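Local coordinates for protein similar to sp|P32453 Saccharomyces cerevisiae YNL315c ATP11 (Candida glabrata CBS 138, PDB 2P4F) that probably acts as a mitochondrial chaperone that binds unfolded protein and assists assembly of the F1 part of ATP synthase, at residues A[118-121]-A[122-126]; A[142-145]-A[146-150]; A[198-201]-A[202-205]; A[263-266]-A[267-270]; A[271-274]-A[275-279]. All coordinates share one frame; numbering follows the deposited sequence.

Contact 1 of 5, residues A[118-121]-A[122-126]; sequences EVEF and LWRAK
Glu120 OE2 takes two hydrogen bonds from the guanidinium of Arg124, one from NE at 2.9 Å and one from NH2 at 2.8 Å. The oxygen sits at the edge of the guanidinium, in its plane, and both N-H groups converge on it. They meet it differently: NE meets the anti lone pair of OE2, whereas NH2 comes from above the carboxylate plane, 39° out of it. The two side chains run alongside each other. Glu120 is extended, with CG anti to the backbone N (chi1 178°), while CG of Arg124 lies beside its own backbone N and the chain stays stretched to NE. On this path Arg124 CG passes 3.3 Å from Glu120 O, the same carbonyl that accepts from Arg124 N at 2.9 Å. One residue pair is thus tied by backbone and side chain together. Further backbone bonds join Leu122 N to Glu118 O and Ala125 N to Phe121 O. On the buried side, Trp123 N bonds to Val119 O and the two side chains pack on Leu231 of strand 229-236, while Trp123 NE1 reaches Met232 O. The arrangement is typical of an alpha helix, helix 116-126, with a Glu-Arg salt bridge spaced i to i+4.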
loop_
_atom_site.group_PDB
_atom_site.type_symbol
_atom_site.label_atom_id
_atom_site.label_comp_id
_atom_site.label_asym_id
_atom_site.label_seq_id
_atom_site.Cartn_x
_atom_site.Cartn_y
_atom_site.Cartn_z
ATOM N N GLU A 118 -20.785 10.719 0.691
ATOM C CA GLU A 118 -21.449 9.936 1.767
ATOM C C GLU A 118 -20.724 8.630 2.006
ATOM O O GLU A 118 -20.542 8.256 3.163
ATOM C CB GLU A 118 -22.893 9.674 1.339
ATOM C CG GLU A 118 -23.675 11.017 1.466
ATOM C CD GLU A 118 -25.041 10.958 0.801
ATOM O OE1 GLU A 118 -25.335 10.164 -0.117
ATOM O OE2 GLU A 118 -25.890 11.793 1.226
ATOM N N VAL A 119 -20.292 7.933 0.945
ATOM C CA VAL A 119 -19.511 6.710 1.163
ATOM C C VAL A 119 -18.219 7.009 1.912
ATOM O O VAL A 119 -17.841 6.261 2.844
ATOM C CB VAL A 119 -19.154 6.038 -0.175
ATOM C CG1 VAL A 119 -18.190 4.833 0.051
ATOM C CG2 VAL A 119 -20.462 5.575 -0.866
ATOM N N GLU A 120 -17.530 8.092 1.513
ATOM C CA GLU A 120 -16.291 8.484 2.204
ATOM C C GLU A 120 -16.566 8.772 3.672
ATOM O O GLU A 120 -15.786 8.334 4.536
ATOM C CB GLU A 120 -15.618 9.673 1.538
ATOM C CG GLU A 120 -14.365 10.100 2.299
ATOM C CD GLU A 120 -13.491 11.094 1.548
ATOM O OE1 GLU A 120 -13.763 11.394 0.356
ATOM O OE2 GLU A 120 -12.503 11.620 2.138
ATOM N N PHE A 121 -17.677 9.460 3.991
ATOM C CA PHE A 121 -17.978 9.724 5.428
ATOM C C PHE A 121 -18.147 8.435 6.195
ATOM O O PHE A 121 -17.656 8.246 7.304
ATOM C CB PHE A 121 -19.275 10.519 5.507
ATOM C CG PHE A 121 -19.113 11.991 5.092
ATOM C CD1 PHE A 121 -17.897 12.618 4.865
ATOM C CD2 PHE A 121 -20.266 12.723 4.927
ATOM C CE1 PHE A 121 -17.862 13.948 4.499
ATOM C CE2 PHE A 121 -20.237 14.068 4.613
ATOM C CZ PHE A 121 -19.019 14.696 4.396
ATOM N N LEU A 122 -18.891 7.514 5.567
ATOM C CA LEU A 122 -19.151 6.244 6.290
ATOM C C LEU A 122 -17.882 5.446 6.506
ATOM O O LEU A 122 -17.704 4.809 7.528
ATOM C CB LEU A 122 -20.146 5.370 5.528
ATOM C CG LEU A 122 -21.585 5.893 5.492
ATOM C CD1 LEU A 122 -22.376 4.962 4.583
ATOM C CD2 LEU A 122 -22.143 5.926 6.924
ATOM N N TRP A 123 -17.039 5.470 5.487
ATOM C CA TRP A 123 -15.782 4.682 5.597
ATOM C C TRP A 123 -14.891 5.269 6.679
ATOM O O TRP A 123 -14.326 4.541 7.511
ATOM C CB TRP A 123 -15.088 4.733 4.269
ATOM C CG TRP A 123 -13.819 3.965 4.108
ATOM C CD1 TRP A 123 -12.544 4.413 3.861
ATOM C CD2 TRP A 123 -13.736 2.522 4.167
ATOM N NE1 TRP A 123 -11.694 3.318 3.772
ATOM C CE2 TRP A 123 -12.390 2.158 3.952
ATOM C CE3 TRP A 123 -14.672 1.521 4.376
ATOM C CZ2 TRP A 123 -11.928 0.836 3.929
ATOM C CZ3 TRP A 123 -14.227 0.188 4.366
ATOM C CH2 TRP A 123 -12.879 -0.135 4.149
ATOM N N ARG A 124 -14.789 6.617 6.674
ATOM C CA ARG A 124 -13.968 7.205 7.741
ATOM C C ARG A 124 -14.598 6.972 9.106
ATOM O O ARG A 124 -13.863 6.743 10.075
ATOM C CB ARG A 124 -13.742 8.693 7.437
ATOM C CG ARG A 124 -12.921 8.875 6.156
ATOM C CD ARG A 124 -12.564 10.349 6.023
ATOM N NE ARG A 124 -11.859 10.579 4.766
ATOM C CZ ARG A 124 -10.592 10.306 4.489
ATOM N NH1 ARG A 124 -9.807 9.761 5.416
ATOM N NH2 ARG A 124 -10.111 10.588 3.276
ATOM N N ALA A 125 -15.939 7.028 9.224
ATOM C CA ALA A 125 -16.578 6.784 10.533
ATOM C C ALA A 125 -16.291 5.362 10.969
ATOM O O ALA A 125 -16.092 5.114 12.187
ATOM C CB ALA A 125 -18.092 7.008 10.482
ATOM N N LYS A 126 -16.278 4.432 10.017
ATOM C CA LYS A 126 -16.121 2.993 10.370
ATOM C C LYS A 126 -14.839 2.751 11.130
ATOM O O LYS A 126 -14.738 1.956 12.067
ATOM C CB LYS A 126 -16.148 2.163 9.082
ATOM C CG LYS A 126 -15.753 0.698 9.168
ATOM C CD LYS A 126 -16.784 -0.098 9.966
ATOM C CE LYS A 126 -16.558 -1.587 9.753
ATOM N NZ LYS A 126 -17.611 -2.417 10.438
#

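Contact 2 of 5, residues A[142-145]-A[146-150]; sequences KTFQ and GMYKY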
loop_
_atom_site.group_PDB
_atom_site.type_symbol
_atom_site.label_atom_id
_atom_site.label_comp_id
_atom_site.label_asym_id
_atom_site.label_seq_id
_atom_site.Cartn_x
_atom_site.Cartn_y
_atom_site.Cartn_z
ATOM N N LYS A 142 -7.477 8.130 -11.850
ATOM C CA LYS A 142 -6.423 9.118 -11.690
ATOM C C LYS A 142 -5.210 8.566 -10.957
ATOM O O LYS A 142 -4.080 8.928 -11.273
ATOM C CB LYS A 142 -6.991 10.350 -10.968
ATOM C CG LYS A 142 -5.956 11.434 -10.721
ATOM C CD LYS A 142 -6.570 12.627 -9.983
ATOM C CE LYS A 142 -5.724 13.866 -10.191
ATOM N NZ LYS A 142 -5.308 14.561 -8.942
ATOM N N THR A 143 -5.444 7.719 -9.959
ATOM C CA THR A 143 -4.323 7.338 -9.088
ATOM C C THR A 143 -4.101 5.856 -8.882
ATOM O O THR A 143 -3.023 5.275 -9.080
ATOM C CB THR A 143 -4.559 8.004 -7.711
ATOM O OG1 THR A 143 -4.587 9.430 -7.945
ATOM C CG2 THR A 143 -3.441 7.639 -6.748
ATOM N N PHE A 144 -5.162 5.149 -8.462
ATOM C CA PHE A 144 -4.892 3.749 -8.135
ATOM C C PHE A 144 -4.601 2.880 -9.329
ATOM O O PHE A 144 -3.797 1.937 -9.218
ATOM C CB PHE A 144 -6.105 3.166 -7.374
ATOM C CG PHE A 144 -5.713 1.805 -6.780
ATOM C CD1 PHE A 144 -4.931 1.776 -5.626
ATOM C CD2 PHE A 144 -6.116 0.617 -7.376
ATOM C CE1 PHE A 144 -4.562 0.565 -5.090
ATOM C CE2 PHE A 144 -5.726 -0.601 -6.833
ATOM C CZ PHE A 144 -4.937 -0.625 -5.696
ATOM N N GLN A 145 -5.242 3.125 -10.464
ATOM C CA GLN A 145 -5.089 2.226 -11.608
ATOM C C GLN A 145 -3.634 2.050 -12.013
ATOM O O GLN A 145 -3.186 0.927 -12.319
ATOM C CB GLN A 145 -5.923 2.767 -12.773
ATOM C CG GLN A 145 -5.874 1.883 -13.997
ATOM C CD GLN A 145 -6.913 2.325 -15.025
ATOM O OE1 GLN A 145 -7.105 3.507 -15.322
ATOM N NE2 GLN A 145 -7.631 1.358 -15.573
ATOM N N GLY A 146 -2.884 3.159 -12.053
ATOM C CA GLY A 146 -1.494 3.045 -12.490
ATOM C C GLY A 146 -0.696 2.296 -11.451
ATOM O O GLY A 146 0.187 1.477 -11.797
ATOM N N MET A 147 -0.973 2.533 -10.164
ATOM C CA MET A 147 -0.254 1.810 -9.104
ATOM C C MET A 147 -0.544 0.315 -9.197
ATOM O O MET A 147 0.327 -0.563 -9.083
ATOM C CB MET A 147 -0.647 2.398 -7.734
ATOM C CG MET A 147 0.089 1.648 -6.640
ATOM S SD MET A 147 0.088 2.602 -5.091
ATOM C CE MET A 147 -1.154 3.837 -5.477
ATOM N N TYR A 148 -1.813 -0.019 -9.451
ATOM C CA TYR A 148 -2.249 -1.412 -9.600
ATOM C C TYR A 148 -1.487 -2.113 -10.723
ATOM O O TYR A 148 -1.049 -3.256 -10.605
ATOM C CB TYR A 148 -3.749 -1.388 -9.937
ATOM C CG TYR A 148 -4.527 -2.663 -9.863
ATOM C CD1 TYR A 148 -4.030 -3.868 -9.375
ATOM C CD2 TYR A 148 -5.846 -2.677 -10.307
ATOM C CE1 TYR A 148 -4.782 -5.026 -9.326
ATOM C CE2 TYR A 148 -6.586 -3.822 -10.242
ATOM C CZ TYR A 148 -6.081 -4.984 -9.761
ATOM O OH TYR A 148 -6.897 -6.094 -9.738
ATOM N N LYS A 149 -1.305 -1.387 -11.829
ATOM C CA LYS A 149 -0.638 -2.015 -12.992
ATOM C C LYS A 149 0.817 -2.314 -12.639
ATOM O O LYS A 149 1.316 -3.421 -12.947
ATOM C CB LYS A 149 -0.829 -1.119 -14.223
ATOM C CG LYS A 149 -2.225 -1.244 -14.862
ATOM C CD LYS A 149 -3.405 -1.344 -13.938
ATOM C CE LYS A 149 -4.773 -1.327 -14.572
ATOM N NZ LYS A 149 -5.571 -2.562 -14.352
ATOM N N TYR A 150 1.474 -1.357 -11.967
ATOM C CA TYR A 150 2.878 -1.627 -11.592
ATOM C C TYR A 150 2.938 -2.698 -10.515
ATOM O O TYR A 150 3.912 -3.469 -10.514
ATOM C CB TYR A 150 3.550 -0.368 -11.080
ATOM C CG TYR A 150 4.036 0.535 -12.194
ATOM C CD1 TYR A 150 5.202 0.183 -12.881
ATOM C CD2 TYR A 150 3.380 1.692 -12.548
ATOM C CE1 TYR A 150 5.711 0.962 -13.911
ATOM C CE2 TYR A 150 3.875 2.503 -13.583
ATOM C CZ TYR A 150 5.025 2.117 -14.236
ATOM O OH TYR A 150 5.549 2.865 -15.255
#
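Phe144 and Tyr148, one turn apart, meet through CE2 of the phenylalanine, which lies 3.8 Å from Tyr148 CB and 3.9 Å from Tyr148 CG. Both have CG anti to the backbone N (chi1 -168° and -167°), which sends the rings out on the same flank of the helix. They are nonetheless turned differently about CB-CG, so the planes stand 40° apart with centroids 5.7 Å from each other, an oblique meeting. The backbone below is joined by Tyr148 N donating to Phe144 O at 2.8 Å. Met147 is stretched as far as SD and then bent at its last torsion, which brings CE to 4.3 Å from Phe144 CD1. On another flank Gln145 is extended, whereas Lys149 bends at its second and fourth torsions and crosses it; the lysine chain is modelled too near Gln145 O, so the approach of Lys149 CE to Gln145 CG is doubtful. The helix is wider, pi-type, at 142-144, where this run of side chains begins. Within the fold, Phe144 touches Val138 of strand 133-139 and meets the ring of Phe219 on strand 215-220; Met147 leans on Tyr258, and Tyr150 carries helix 140-153 to Ile272 and Glu276 of helix 266-280.

Contact 3 of 5, residues A[198-201]-A[202-205]; sequences ITSL and AEYK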
loop_
_atom_site.group_PDB
_atom_site.type_symbol
_atom_site.label_atom_id
_atom_site.label_comp_id
_atom_site.label_asym_id
_atom_site.label_seq_id
_atom_site.Cartn_x
_atom_site.Cartn_y
_atom_site.Cartn_z
ATOM N N ILE A 198 3.693 -4.990 4.682
ATOM C CA ILE A 198 5.028 -4.481 4.960
ATOM C C ILE A 198 5.582 -5.190 6.184
ATOM O O ILE A 198 4.943 -5.225 7.243
ATOM C CB ILE A 198 5.012 -2.935 5.079
ATOM C CG1 ILE A 198 4.210 -2.262 3.946
ATOM C CG2 ILE A 198 6.462 -2.409 5.129
ATOM C CD1 ILE A 198 4.162 -0.730 4.073
ATOM N N THR A 199 6.785 -5.767 6.037
ATOM C CA THR A 199 7.392 -6.658 7.003
ATOM C C THR A 199 8.855 -6.278 7.234
ATOM O O THR A 199 9.569 -5.953 6.264
ATOM C CB THR A 199 7.386 -8.110 6.475
ATOM O OG1 THR A 199 6.040 -8.433 6.106
ATOM C CG2 THR A 199 7.868 -9.074 7.544
ATOM N N SER A 200 9.284 -6.306 8.474
ATOM C CA SER A 200 10.703 -5.966 8.651
ATOM C C SER A 200 11.630 -7.052 8.143
ATOM O O SER A 200 11.454 -8.236 8.511
ATOM C CB SER A 200 10.966 -5.687 10.125
ATOM O OG SER A 200 12.330 -5.378 10.339
ATOM N N LEU A 201 12.600 -6.705 7.330
ATOM C CA LEU A 201 13.352 -7.747 6.619
ATOM C C LEU A 201 14.251 -8.525 7.562
ATOM O O LEU A 201 14.430 -9.739 7.431
ATOM C CB LEU A 201 14.151 -7.051 5.499
ATOM C CG LEU A 201 14.887 -7.979 4.517
ATOM C CD1 LEU A 201 14.944 -7.328 3.135
ATOM C CD2 LEU A 201 16.277 -8.231 4.989
ATOM N N ALA A 202 14.898 -7.865 8.535
ATOM C CA ALA A 202 15.932 -8.582 9.286
ATOM C C ALA A 202 15.348 -9.693 10.149
ATOM O O ALA A 202 16.086 -10.680 10.342
ATOM C CB ALA A 202 16.724 -7.595 10.144
ATOM N N GLU A 203 14.117 -9.534 10.633
ATOM C CA GLU A 203 13.626 -10.436 11.659
ATOM C C GLU A 203 12.557 -11.396 11.182
ATOM O O GLU A 203 12.085 -12.204 11.996
ATOM C CB GLU A 203 13.048 -9.639 12.861
ATOM C CG GLU A 203 14.112 -8.800 13.581
ATOM C CD GLU A 203 14.182 -7.394 13.030
ATOM O OE1 GLU A 203 13.424 -7.103 12.071
ATOM O OE2 GLU A 203 14.981 -6.523 13.487
ATOM N N TYR A 204 12.156 -11.328 9.914
ATOM C CA TYR A 204 10.901 -12.024 9.594
ATOM C C TYR A 204 11.018 -13.542 9.610
ATOM O O TYR A 204 9.975 -14.211 9.607
ATOM C CB TYR A 204 10.374 -11.540 8.248
ATOM C CG TYR A 204 10.966 -12.128 6.996
ATOM C CD1 TYR A 204 10.240 -12.989 6.206
ATOM C CD2 TYR A 204 12.256 -11.783 6.571
ATOM C CE1 TYR A 204 10.717 -13.560 5.029
ATOM C CE2 TYR A 204 12.746 -12.353 5.401
ATOM C CZ TYR A 204 11.997 -13.221 4.646
ATOM O OH TYR A 204 12.479 -13.773 3.474
ATOM N N LYS A 205 12.228 -14.103 9.631
ATOM C CA LYS A 205 12.353 -15.575 9.717
ATOM C C LYS A 205 12.794 -16.013 11.091
ATOM O O LYS A 205 13.188 -17.172 11.306
ATOM C CB LYS A 205 13.351 -16.063 8.612
ATOM C CG LYS A 205 12.634 -15.865 7.272
ATOM C CD LYS A 205 13.183 -16.460 6.018
ATOM C CE LYS A 205 14.291 -15.748 5.485
ATOM N NZ LYS A 205 14.937 -16.174 4.195
HETATM O O HOH W 1 15.135 -4.928 8.814
#
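Thr199 touches Tyr204 with its methyl group, CG2 lying 3.6 Å from Tyr204 CB as the two side chains cross at about a right angle. The threonine still belongs to strand 193-200, paired through its backbone with Tyr183 on strand 179-190. Next comes Ser200, whose hydroxyl is anti to the backbone N (chi1 179°) and donates to Glu203 OE1 at 2.7 Å, meeting that oxygen nearly along its C-O axis. The Glu203 chain is bent at its second torsion (92°), which folds the carboxylate back toward the serine. A water donates to Ser200 OG at 3.2 Å and accepts from Ala202 N at 3.0 Å. The serine hydroxyl therefore links carboxylate and solvent molecule, and through the latter the backbone of the turn. Leu201 follows, its backbone bonded to Leu181 on strand 179-190. Its carbonyl oxygen lies at the edge of the Tyr204 ring and in the ring plane, 3.1 Å from CD2. Tyr204 holds CG between its backbone N and carbonyl carbon, a cramped first torsion of 81° that swings the ring back alongside Leu201. Lys205 CG lies over the centre of one ring face, 3.6 Å above it, and Tyr183 meets the ring edge-to-face. In the chain from Ala202 N through water and Ser200 OG to Glu203 OE1 every donor points the same way, which would be consistent with a carboxylate that stays charged and with mutually strengthened bonds where the strand leaves the sheet.

Contact 4 of 5, residues A[263-266]-A[267-270]; sequences SETS and IAKE
Thr265 caps helix 266-280 with its side chain: OG1 accepts from Ala268 N at 3.2 Å with an N-H...O angle of 154°. The hydroxyl is placed for this by a first torsion of 62°, between the backbone N and the carbonyl carbon. It has a second partner in Asn299 O. Ser263 OG adds a weak bond from Thr265 N at 3.3 Å and is itself bonded to Asn299 OXT, so the chain terminus is drawn to both hydroxyls. Backbone bonds continue the helix, Lys269 N to Thr265 O at 3.0 Å and Glu270 N to Ser266 O at 2.9 Å. The Ala268 methyl packs against the two hydroxyls, CB lying 3.2 Å from Thr265 OG1 and 3.5 Å from Ser263 OG; apolar packing takes Ile267 to Leu293 of helix 287-295. Among the charged chains, Lys269 bends at its third torsion and runs back over the first turn, passing Thr265 O and bringing its CE, rather than NZ, closest to Glu264 O (2.9 Å). The carboxylate of Glu264 does not meet that ammonium. Glu270 makes a salt bridge to Lys289. Together the contacts form a threonine N-cap, here joined to the C-terminal carboxylate, at the entry to an alpha helix.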
loop_
_atom_site.group_PDB
_atom_site.type_symbol
_atom_site.label_atom_id
_atom_site.label_comp_id
_atom_site.label_asym_id
_atom_site.label_seq_id
_atom_site.Cartn_x
_atom_site.Cartn_y
_atom_site.Cartn_z
ATOM N N SER A 263 3.919 10.632 -12.252
ATOM C CA SER A 263 4.951 11.640 -12.586
ATOM C C SER A 263 5.835 11.061 -13.699
ATOM O O SER A 263 5.964 9.826 -13.771
ATOM C CB SER A 263 5.752 12.039 -11.350
ATOM O OG SER A 263 6.796 12.914 -11.658
ATOM N N GLU A 264 6.373 11.961 -14.483
ATOM C CA GLU A 264 7.159 11.809 -15.681
ATOM C C GLU A 264 8.502 12.524 -15.548
ATOM O O GLU A 264 9.236 12.700 -16.524
ATOM C CB GLU A 264 6.446 12.427 -16.894
ATOM C CG GLU A 264 5.308 11.594 -17.452
ATOM C CD GLU A 264 5.124 11.853 -18.933
ATOM O OE1 GLU A 264 5.226 10.880 -19.715
ATOM O OE2 GLU A 264 4.895 13.030 -19.290
ATOM N N THR A 265 8.788 12.947 -14.315
ATOM C CA THR A 265 10.088 13.553 -14.066
ATOM C C THR A 265 11.206 12.514 -14.110
ATOM O O THR A 265 11.027 11.305 -13.994
ATOM C CB THR A 265 10.093 14.197 -12.676
ATOM O OG1 THR A 265 9.877 13.126 -11.745
ATOM C CG2 THR A 265 8.968 15.218 -12.506
ATOM N N SER A 266 12.451 12.981 -14.255
ATOM C CA SER A 266 13.601 12.081 -14.346
ATOM C C SER A 266 13.670 11.264 -13.066
ATOM O O SER A 266 13.896 10.050 -13.067
ATOM C CB SER A 266 14.908 12.848 -14.596
ATOM O OG SER A 266 14.723 13.642 -15.789
ATOM N N ILE A 267 13.454 11.908 -11.901
ATOM C CA ILE A 267 13.657 11.040 -10.732
ATOM C C ILE A 267 12.518 10.034 -10.560
ATOM O O ILE A 267 12.714 8.899 -10.072
ATOM C CB ILE A 267 13.816 11.882 -9.461
ATOM C CG1 ILE A 267 14.203 11.035 -8.249
ATOM C CG2 ILE A 267 12.581 12.714 -9.149
ATOM C CD1 ILE A 267 14.826 11.845 -7.135
ATOM N N ALA A 268 11.303 10.403 -10.959
ATOM C CA ALA A 268 10.206 9.450 -10.909
ATOM C C ALA A 268 10.542 8.244 -11.792
ATOM O O ALA A 268 10.308 7.082 -11.452
ATOM C CB ALA A 268 8.905 10.110 -11.346
ATOM N N LYS A 269 11.096 8.525 -12.976
ATOM C CA LYS A 269 11.507 7.409 -13.865
ATOM C C LYS A 269 12.610 6.573 -13.222
ATOM O O LYS A 269 12.635 5.348 -13.409
ATOM C CB LYS A 269 11.920 7.912 -15.255
ATOM C CG LYS A 269 10.805 8.646 -15.985
ATOM C CD LYS A 269 11.279 9.136 -17.371
ATOM C CE LYS A 269 10.651 10.467 -17.737
ATOM N NZ LYS A 269 11.552 11.166 -18.714
ATOM N N GLU A 270 13.503 7.229 -12.467
ATOM C CA GLU A 270 14.562 6.472 -11.807
ATOM C C GLU A 270 13.973 5.553 -10.738
ATOM O O GLU A 270 14.392 4.401 -10.578
ATOM C CB GLU A 270 15.564 7.364 -11.107
ATOM C CG GLU A 270 16.525 8.092 -12.007
ATOM C CD GLU A 270 17.472 8.892 -11.108
ATOM O OE1 GLU A 270 17.289 10.123 -10.981
ATOM O OE2 GLU A 270 18.383 8.226 -10.571
#

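Contact 5 of 5, residues A[271-274]-A[275-279]; sequences RIQL and LEDFN
Successive turns of helix 266-280 carry this contact, with polar side chains gathered on one flank and leucines on another. Gln273 and Asp277, a turn apart, are joined by Gln273 NE2 donating to Asp277 OD1 at 3.1 Å. The oxygen lies in the amide plane; the two chains cross at a slant, and the donor comes from above the carboxylate, 46° out of its plane. Gln273 has CG anti to the backbone N and then bends (chi2 68°), which curls the amide over toward the next turn. One water bridges the same amide to Glu276 OE1, accepting from Gln273 NE2 at 3.2 Å and donating to Glu276 OE1 at 3.0 Å; a second donates to Gln273 OE1 at 2.7 Å, but its approach to Glu276 OE1 is too short to be sure of. Glu276 lies extended alongside Ile272, with OE2 3.9 Å from Ile272 CG2. Beneath these chains run backbone bonds, including Asp277 N to Gln273 O at 2.8 Å and Phe278 N to Leu274 O. Farther along, Asn279 ND2 donates to Leu275 O at 2.9 Å. The backbone N of Asn279 reaches the same oxygen from the opposite face of its carbonyl plane, and ND2 also bonds to Leu156 O. On the buried side Leu274 packs on Phe257 and Leu275 on Phe157, while Arg271 reaches Leu293 O and Glu298 O. The pattern is that of an amphipathic alpha helix, with an i to i+4 side-chain bond and a water-bridged polar flank.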
loop_
_atom_site.group_PDB
_atom_site.type_symbol
_atom_site.label_atom_id
_atom_site.label_comp_id
_atom_site.label_asym_id
_atom_site.label_seq_id
_atom_site.Cartn_x
_atom_site.Cartn_y
_atom_site.Cartn_z
ATOM N N ARG A 271 12.968 6.070 -10.031
ATOM C CA ARG A 271 12.302 5.200 -9.047
ATOM C C ARG A 271 11.607 4.011 -9.689
ATOM O O ARG A 271 11.731 2.851 -9.192
ATOM C CB ARG A 271 11.263 6.009 -8.252
ATOM C CG ARG A 271 11.925 6.997 -7.293
ATOM C CD ARG A 271 10.923 7.483 -6.216
ATOM N NE ARG A 271 11.662 8.394 -5.341
ATOM C CZ ARG A 271 11.617 9.732 -5.431
ATOM N NH1 ARG A 271 10.834 10.328 -6.343
ATOM N NH2 ARG A 271 12.340 10.509 -4.606
ATOM N N ILE A 272 10.879 4.243 -10.779
ATOM C CA ILE A 272 10.179 3.135 -11.422
ATOM C C ILE A 272 11.203 2.147 -11.963
ATOM O O ILE A 272 11.026 0.932 -11.868
ATOM C CB ILE A 272 9.253 3.671 -12.515
ATOM C CG1 ILE A 272 8.061 4.400 -11.887
ATOM C CG2 ILE A 272 8.840 2.552 -13.465
ATOM C CD1 ILE A 272 7.322 5.331 -12.805
ATOM N N GLN A 273 12.299 2.642 -12.535
ATOM C CA GLN A 273 13.301 1.728 -13.104
ATOM C C GLN A 273 13.924 0.868 -12.003
ATOM O O GLN A 273 14.238 -0.313 -12.197
ATOM C CB GLN A 273 14.408 2.543 -13.818
ATOM C CG GLN A 273 15.428 1.623 -14.513
ATOM C CD GLN A 273 14.801 0.898 -15.692
ATOM O OE1 GLN A 273 14.196 1.509 -16.576
ATOM N NE2 GLN A 273 14.906 -0.435 -15.741
ATOM N N LEU A 274 14.116 1.475 -10.807
ATOM C CA LEU A 274 14.678 0.668 -9.732
ATOM C C LEU A 274 13.723 -0.432 -9.284
ATOM O O LEU A 274 14.123 -1.574 -8.940
ATOM C CB LEU A 274 14.966 1.562 -8.517
ATOM C CG LEU A 274 15.822 0.964 -7.424
ATOM C CD1 LEU A 274 17.255 0.686 -7.898
ATOM C CD2 LEU A 274 15.800 1.867 -6.178
ATOM N N LEU A 275 12.443 -0.092 -9.215
ATOM C CA LEU A 275 11.397 -1.082 -8.887
ATOM C C LEU A 275 11.437 -2.229 -9.898
ATOM O O LEU A 275 11.395 -3.457 -9.553
ATOM C CB LEU A 275 10.014 -0.403 -8.891
ATOM C CG LEU A 275 8.829 -1.367 -8.766
ATOM C CD1 LEU A 275 8.832 -2.020 -7.393
ATOM C CD2 LEU A 275 7.545 -0.579 -9.022
ATOM N N GLU A 276 11.497 -1.863 -11.177
ATOM C CA GLU A 276 11.504 -2.927 -12.203
ATOM C C GLU A 276 12.773 -3.752 -12.125
ATOM O O GLU A 276 12.761 -4.981 -12.201
ATOM C CB GLU A 276 11.328 -2.300 -13.606
ATOM C CG GLU A 276 9.913 -1.685 -13.749
ATOM C CD GLU A 276 9.727 -0.978 -15.062
ATOM O OE1 GLU A 276 10.729 -0.583 -15.724
ATOM O OE2 GLU A 276 8.540 -0.816 -15.470
ATOM N N ASP A 277 13.912 -3.085 -11.927
ATOM C CA ASP A 277 15.165 -3.838 -11.833
ATOM C C ASP A 277 15.177 -4.800 -10.671
ATOM O O ASP A 277 15.688 -5.939 -10.778
ATOM C CB ASP A 277 16.332 -2.847 -11.679
ATOM C CG ASP A 277 16.683 -2.171 -12.985
ATOM O OD1 ASP A 277 16.260 -2.602 -14.074
ATOM O OD2 ASP A 277 17.407 -1.143 -12.901
ATOM N N PHE A 278 14.612 -4.381 -9.527
ATOM C CA PHE A 278 14.521 -5.304 -8.392
ATOM C C PHE A 278 13.696 -6.532 -8.800
ATOM O O PHE A 278 14.109 -7.678 -8.571
ATOM C CB PHE A 278 13.868 -4.576 -7.205
ATOM C CG PHE A 278 13.758 -5.490 -5.985
ATOM C CD1 PHE A 278 14.826 -5.638 -5.102
ATOM C CD2 PHE A 278 12.559 -6.169 -5.743
ATOM C CE1 PHE A 278 14.681 -6.475 -4.019
ATOM C CE2 PHE A 278 12.415 -7.020 -4.664
ATOM C CZ PHE A 278 13.474 -7.141 -3.795
ATOM N N ASN A 279 12.505 -6.294 -9.370
ATOM C CA ASN A 279 11.599 -7.416 -9.635
ATOM C C ASN A 279 12.067 -8.335 -10.751
ATOM O O ASN A 279 11.664 -9.498 -10.806
ATOM C CB ASN A 279 10.189 -6.863 -9.944
ATOM C CG ASN A 279 9.511 -6.583 -8.611
ATOM O OD1 ASN A 279 8.819 -7.458 -8.015
ATOM N ND2 ASN A 279 9.664 -5.350 -8.125
HETATM O O HOH W 2 12.779 -2.576 -16.764
HETATM O O HOH W 3 11.477 1.694 -16.553
#

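In the fold
From the N terminus, the five contacts follow one another in series; each is local, so none closes a long loop and none nests or crosses. Contact 1 lies on helix 116-126, beside strands 133-139 and 229-236 at one edge of the antiparallel sheet. Contact 2 comes next, on helix 140-153, its centre about 23 Å from that of contact 1. Contact 3 marks where strand 193-200 leaves the sheet, across the chain's centre from both. Contacts 4 and 5 adjoin on helix 266-280, the first at its start. Apart from that join, only contacts 2 and 5 touch, Tyr150 CE1 lying 3.5 Å from Ile272 CG2, and there helices 140-153 and 266-280 are tied together.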